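Local coordinates for protein hydrolase, haloacid dehalogenase-like family (Streptococcus pneumoniae, PDB 2FI1) that is a haloacid dehalogenase-like hydrolase that probably acts on a phosphorylated substrate and carries a bound calcium ion, at residues Phe66-Lys69 / Tyr70-Glu74; Asn108-Val111 / Leu112-Glu116. All coordinates share one frame; numbering follows the deposited sequence.

Contact 1 of 2, residues Phe66-Lys69 / Tyr70-Glu74; sequences FLEK and YKENE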
loop_
_atom_site.group_PDB
_atom_site.type_symbol
_atom_site.label_atom_id
_atom_site.label_comp_id
_atom_site.label_asym_id
_atom_site.label_seq_id
_atom_site.Cartn_x
_atom_site.Cartn_y
_atom_site.Cartn_z
ATOM N N PHE A 66 -8.738 14.048 -20.244
ATOM C CA PHE A 66 -8.066 12.777 -19.960
ATOM C C PHE A 66 -8.146 12.420 -18.483
ATOM O O PHE A 66 -8.552 11.311 -18.136
ATOM C CB PHE A 66 -6.601 12.804 -20.395
ATOM C CG PHE A 66 -5.863 11.528 -20.079
ATOM C CD1 PHE A 66 -5.817 10.496 -21.003
ATOM C CD2 PHE A 66 -5.244 11.346 -18.841
ATOM C CE1 PHE A 66 -5.148 9.304 -20.702
ATOM C CE2 PHE A 66 -4.592 10.162 -18.541
ATOM C CZ PHE A 66 -4.545 9.144 -19.470
ATOM N N LEU A 67 -7.754 13.353 -17.619
ATOM C CA LEU A 67 -7.700 13.069 -16.175
ATOM C C LEU A 67 -9.050 12.609 -15.655
ATOM O O LEU A 67 -9.144 11.629 -14.924
ATOM C CB LEU A 67 -7.213 14.283 -15.376
ATOM C CG LEU A 67 -7.129 14.067 -13.848
ATOM C CD1 LEU A 67 -5.916 14.724 -13.279
ATOM C CD2 LEU A 67 -8.380 14.535 -13.115
ATOM N N GLU A 68 -10.102 13.327 -16.022
ATOM C CA GLU A 68 -11.433 12.995 -15.558
ATOM C C GLU A 68 -11.834 11.579 -15.954
ATOM O O GLU A 68 -12.360 10.821 -15.140
ATOM C CB GLU A 68 -12.445 13.999 -16.102
ATOM C CG GLU A 68 -13.732 13.979 -15.341
ATOM C CD GLU A 68 -14.667 15.119 -15.706
ATOM O OE1 GLU A 68 -14.272 16.018 -16.488
ATOM O OE2 GLU A 68 -15.800 15.110 -15.188
ATOM N N LYS A 69 -11.586 11.228 -17.214
ATOM C CA LYS A 69 -11.917 9.904 -17.719
ATOM C C LYS A 69 -11.028 8.840 -17.084
ATOM O O LYS A 69 -11.498 7.758 -16.745
ATOM C CB LYS A 69 -11.777 9.864 -19.238
ATOM C CG LYS A 69 -12.764 10.757 -19.983
ATOM C CD LYS A 69 -12.434 10.787 -21.462
ATOM C CE LYS A 69 -13.317 11.768 -22.218
ATOM N NZ LYS A 69 -14.709 11.265 -22.367
ATOM N N TYR A 70 -9.749 9.164 -16.910
ATOM C CA TYR A 70 -8.822 8.263 -16.221
ATOM C C TYR A 70 -9.297 7.943 -14.799
ATOM O O TYR A 70 -9.306 6.776 -14.396
ATOM C CB TYR A 70 -7.412 8.866 -16.219
ATOM C CG TYR A 70 -6.462 8.244 -15.218
ATOM C CD1 TYR A 70 -6.223 6.871 -15.217
ATOM C CD2 TYR A 70 -5.829 9.025 -14.256
ATOM C CE1 TYR A 70 -5.376 6.302 -14.291
ATOM C CE2 TYR A 70 -4.970 8.461 -13.336
ATOM C CZ TYR A 70 -4.743 7.101 -13.366
ATOM O OH TYR A 70 -3.888 6.539 -12.439
ATOM N N LYS A 71 -9.696 8.968 -14.043
ATOM C CA LYS A 71 -10.140 8.759 -12.659
ATOM C C LYS A 71 -11.400 7.900 -12.590
ATOM O O LYS A 71 -11.550 7.076 -11.682
ATOM C CB LYS A 71 -10.356 10.092 -11.938
ATOM C CG LYS A 71 -9.089 10.893 -11.752
ATOM C CD LYS A 71 -8.202 10.323 -10.673
ATOM C CE LYS A 71 -6.976 11.194 -10.508
ATOM N NZ LYS A 71 -6.214 10.847 -9.299
ATOM N N GLU A 72 -12.300 8.081 -13.550
ATOM C CA GLU A 72 -13.486 7.236 -13.621
ATOM C C GLU A 72 -13.103 5.782 -13.900
ATOM O O GLU A 72 -13.593 4.864 -13.246
ATOM C CB GLU A 72 -14.474 7.773 -14.660
ATOM C CG GLU A 72 -15.179 9.046 -14.200
ATOM C CD GLU A 72 -16.384 9.420 -15.052
ATOM O OE1 GLU A 72 -17.041 8.508 -15.605
ATOM O OE2 GLU A 72 -16.678 10.634 -15.158
ATOM N N ASN A 73 -12.196 5.571 -14.850
ATOM C CA ASN A 73 -11.722 4.224 -15.151
ATOM C C ASN A 73 -10.960 3.599 -13.980
ATOM O O ASN A 73 -11.062 2.398 -13.743
ATOM C CB ASN A 73 -10.862 4.216 -16.418
ATOM C CG ASN A 73 -11.694 4.284 -17.688
ATOM O OD1 ASN A 73 -12.830 3.801 -17.724
ATOM N ND2 ASN A 73 -11.127 4.860 -18.739
ATOM N N GLU A 74 -10.215 4.420 -13.243
ATOM C CA GLU A 74 -9.485 3.940 -12.074
ATOM C C GLU A 74 -10.450 3.478 -10.979
ATOM O O GLU A 74 -10.239 2.439 -10.363
ATOM C CB GLU A 74 -8.553 5.034 -11.557
ATOM C CG GLU A 74 -7.672 4.615 -10.391
ATOM C CD GLU A 74 -6.946 5.795 -9.789
ATOM O OE1 GLU A 74 -7.595 6.815 -9.492
ATOM O OE2 GLU A 74 -5.721 5.716 -9.595
HETATM O O HOH W 1 -15.844 13.119 -13.378
#
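The amide N of Y70 donates to the carbonyl O of F66 at 2.7 Å. The N-H points almost straight at the acceptor, at 165°. One residue on, K71 N bonds to L67 O at 2.9 Å. E72 N to E68 O is longer, 3.2 Å, and N73 N to K69 O closes the run.

These four i to i+4 bonds are the first turns of helix 66-77. The helix belongs to the all-helical part of the chain, set apart from the parallel sheet, as in the cap domains of many haloacid dehalogenase-like enzymes. Its inner face packs on helix 20-34. There F28 meets both F66 and Y70 edge-to-face, and T31 OG1 holds N73 ND2.

Side chains one turn apart touch lightly. F66 has CG anti to the backbone N, chi1 178°, which swings its ring forward along the helix. CE2 of F66 lies 3.9 Å from Y70 CB, which meets the ring obliquely. L67 and K71 meet on the outer side. The CD2 branch of L67 lies 4.0 Å from K71 CG. That same CG also rests against the backbone, 3.3 Å from L67 O. The lysine chain bends at chi2, and its ammonium end leads off from the leucine.

E68 and E72 form an exposed acidic pair. Their OE2 atoms stand 4.6 Å apart, so the two charges probably repel each other. A water donates to both carboxylates and probably eases this. It is 2.7 Å from E68 OE2, and its bond to E72 OE2 is longer.

Contact 2 of 2, residues Asn108-Val111 / Leu112-Glu116; sequences NDQV and LEILE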
loop_
_atom_site.group_PDB
_atom_site.type_symbol
_atom_site.label_atom_id
_atom_site.label_comp_id
_atom_site.label_asym_id
_atom_site.label_seq_id
_atom_site.Cartn_x
_atom_site.Cartn_y
_atom_site.Cartn_z
ATOM N N ASN A 108 -8.652 8.001 4.295
ATOM C CA ASN A 108 -9.853 7.938 5.108
ATOM C C ASN A 108 -10.411 6.503 5.157
ATOM O O ASN A 108 -9.741 5.557 4.757
ATOM C CB ASN A 108 -10.890 8.974 4.627
ATOM C CG ASN A 108 -11.440 8.677 3.250
ATOM O OD1 ASN A 108 -11.285 7.578 2.723
ATOM N ND2 ASN A 108 -12.101 9.674 2.653
ATOM N N ASP A 109 -11.637 6.355 5.639
ATOM C CA ASP A 109 -12.192 5.019 5.871
ATOM C C ASP A 109 -12.496 4.198 4.590
ATOM O O ASP A 109 -12.961 3.066 4.702
ATOM C CB ASP A 109 -13.397 5.098 6.825
ATOM C CG ASP A 109 -12.993 5.336 8.279
ATOM O OD1 ASP A 109 -11.825 5.071 8.665
ATOM O OD2 ASP A 109 -13.859 5.766 9.069
ATOM N N GLN A 110 -12.209 4.714 3.388
ATOM C CA GLN A 110 -12.201 3.863 2.167
ATOM C C GLN A 110 -11.209 2.698 2.271
ATOM O O GLN A 110 -11.391 1.636 1.663
ATOM C CB GLN A 110 -11.863 4.662 0.896
ATOM C CG GLN A 110 -12.156 3.879 -0.400
ATOM C CD GLN A 110 -11.449 4.412 -1.639
ATOM O OE1 GLN A 110 -10.796 5.461 -1.606
ATOM N NE2 GLN A 110 -11.580 3.680 -2.748
ATOM N N VAL A 111 -10.142 2.907 3.025
ATOM C CA VAL A 111 -9.188 1.843 3.341
ATOM C C VAL A 111 -9.943 0.594 3.743
ATOM O O VAL A 111 -9.596 -0.513 3.337
ATOM C CB VAL A 111 -8.224 2.278 4.487
ATOM C CG1 VAL A 111 -7.454 1.078 5.066
ATOM C CG2 VAL A 111 -7.251 3.331 3.976
ATOM N N LEU A 112 -10.984 0.764 4.546
ATOM C CA LEU A 112 -11.662 -0.380 5.107
ATOM C C LEU A 112 -12.360 -1.167 4.006
ATOM O O LEU A 112 -12.367 -2.397 4.038
ATOM C CB LEU A 112 -12.623 0.051 6.208
ATOM C CG LEU A 112 -12.007 0.925 7.313
ATOM C CD1 LEU A 112 -13.040 1.199 8.396
ATOM C CD2 LEU A 112 -10.756 0.314 7.904
ATOM N N GLU A 113 -12.928 -0.461 3.028
ATOM C CA GLU A 113 -13.564 -1.105 1.871
ATOM C C GLU A 113 -12.575 -1.916 1.052
ATOM O O GLU A 113 -12.887 -3.004 0.581
ATOM C CB GLU A 113 -14.191 -0.060 0.941
ATOM C CG GLU A 113 -15.319 0.763 1.554
ATOM C CD GLU A 113 -15.720 1.961 0.696
ATOM O OE1 GLU A 113 -15.311 2.038 -0.489
ATOM O OE2 GLU A 113 -16.446 2.834 1.214
ATOM N N ILE A 114 -11.381 -1.377 0.863
ATOM C CA ILE A 114 -10.346 -2.080 0.118
ATOM C C ILE A 114 -9.970 -3.392 0.810
ATOM O O ILE A 114 -9.803 -4.415 0.153
ATOM C CB ILE A 114 -9.086 -1.203 -0.059
ATOM C CG1 ILE A 114 -9.425 0.038 -0.897
ATOM C CG2 ILE A 114 -7.934 -1.986 -0.693
ATOM C CD1 ILE A 114 -9.801 -0.240 -2.331
ATOM N N LEU A 115 -9.841 -3.362 2.130
ATOM C CA LEU A 115 -9.497 -4.566 2.893
ATOM C C LEU A 115 -10.591 -5.630 2.805
ATOM O O LEU A 115 -10.303 -6.829 2.806
ATOM C CB LEU A 115 -9.241 -4.205 4.353
ATOM C CG LEU A 115 -8.119 -3.198 4.611
ATOM C CD1 LEU A 115 -7.962 -2.938 6.100
ATOM C CD2 LEU A 115 -6.810 -3.692 4.017
ATOM N N GLU A 116 -11.843 -5.202 2.729
ATOM C CA GLU A 116 -12.957 -6.127 2.533
ATOM C C GLU A 116 -12.949 -6.721 1.122
ATOM O O GLU A 116 -13.077 -7.938 0.940
ATOM C CB GLU A 116 -14.293 -5.418 2.780
ATOM C CG GLU A 116 -14.554 -5.035 4.219
ATOM C CD GLU A 116 -14.648 -6.219 5.162
ATOM O OE1 GLU A 116 -14.976 -7.336 4.707
ATOM O OE2 GLU A 116 -14.413 -6.018 6.373
HETATM O O HOH W 2 -13.086 1.243 -2.186
#
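V111 and L115 run alongside each other in the same direction, on the buried face of helix 110-117. It is the crossover helix linking parallel strands 100-104 and 124-128 in a beta-alpha-beta unit of the Rossmann-like sheet. V111 CG1 lies anti to the backbone N, chi1 166°, and approaches L115 CD1 at 4.2 Å. L103 and V127, one from each strand, touch both side chains. One turn of backbone joins them: L115 N donates to V111 O at 3.1 Å.

The solvent side is looser. The chains of Q110 and E113 lie roughly perpendicular, and their flat ends are turned 61° from each other. Their direct touch is E113 OE1 on Q110 CG, at 3.7 Å. The amide and carboxylate are joined through a water. It accepts from Q110 NE2 and donates to E113 OE1, each at 2.9 Å.

The residues just before the helix fix its start. D109 runs alongside L112, whose CD1 rests on the aspartate carboxylate. D109 OD1 is held by T129 OG1 and S131 OG. L112 N bonds to D109 O, three residues back. N108 caps the first turn: its OD1 accepts from Q110 N at 3.1 Å, with the donor 40° out of the amide carbonyl plane.

How the contacts relate
Contact 1 and contact 2 are each a run of consecutive residues on one helix, but they lie in different parts of the chain. Residues 66-74 sit among the helices outside the sheet, with their centre about 21 Å from the chain centre. Residues 108-116 pack on the sheet, about 12 Å from that centre. The two contact centres are 21 Å apart. Their nearest atoms stay about 8 Å apart, so they do not touch. Contact 2 is some way from the metal site: the V111 side chain is about 11 Å from the calcium ion, which is bound at D12, G14 and D160. Neither contact supplies a residue to that site.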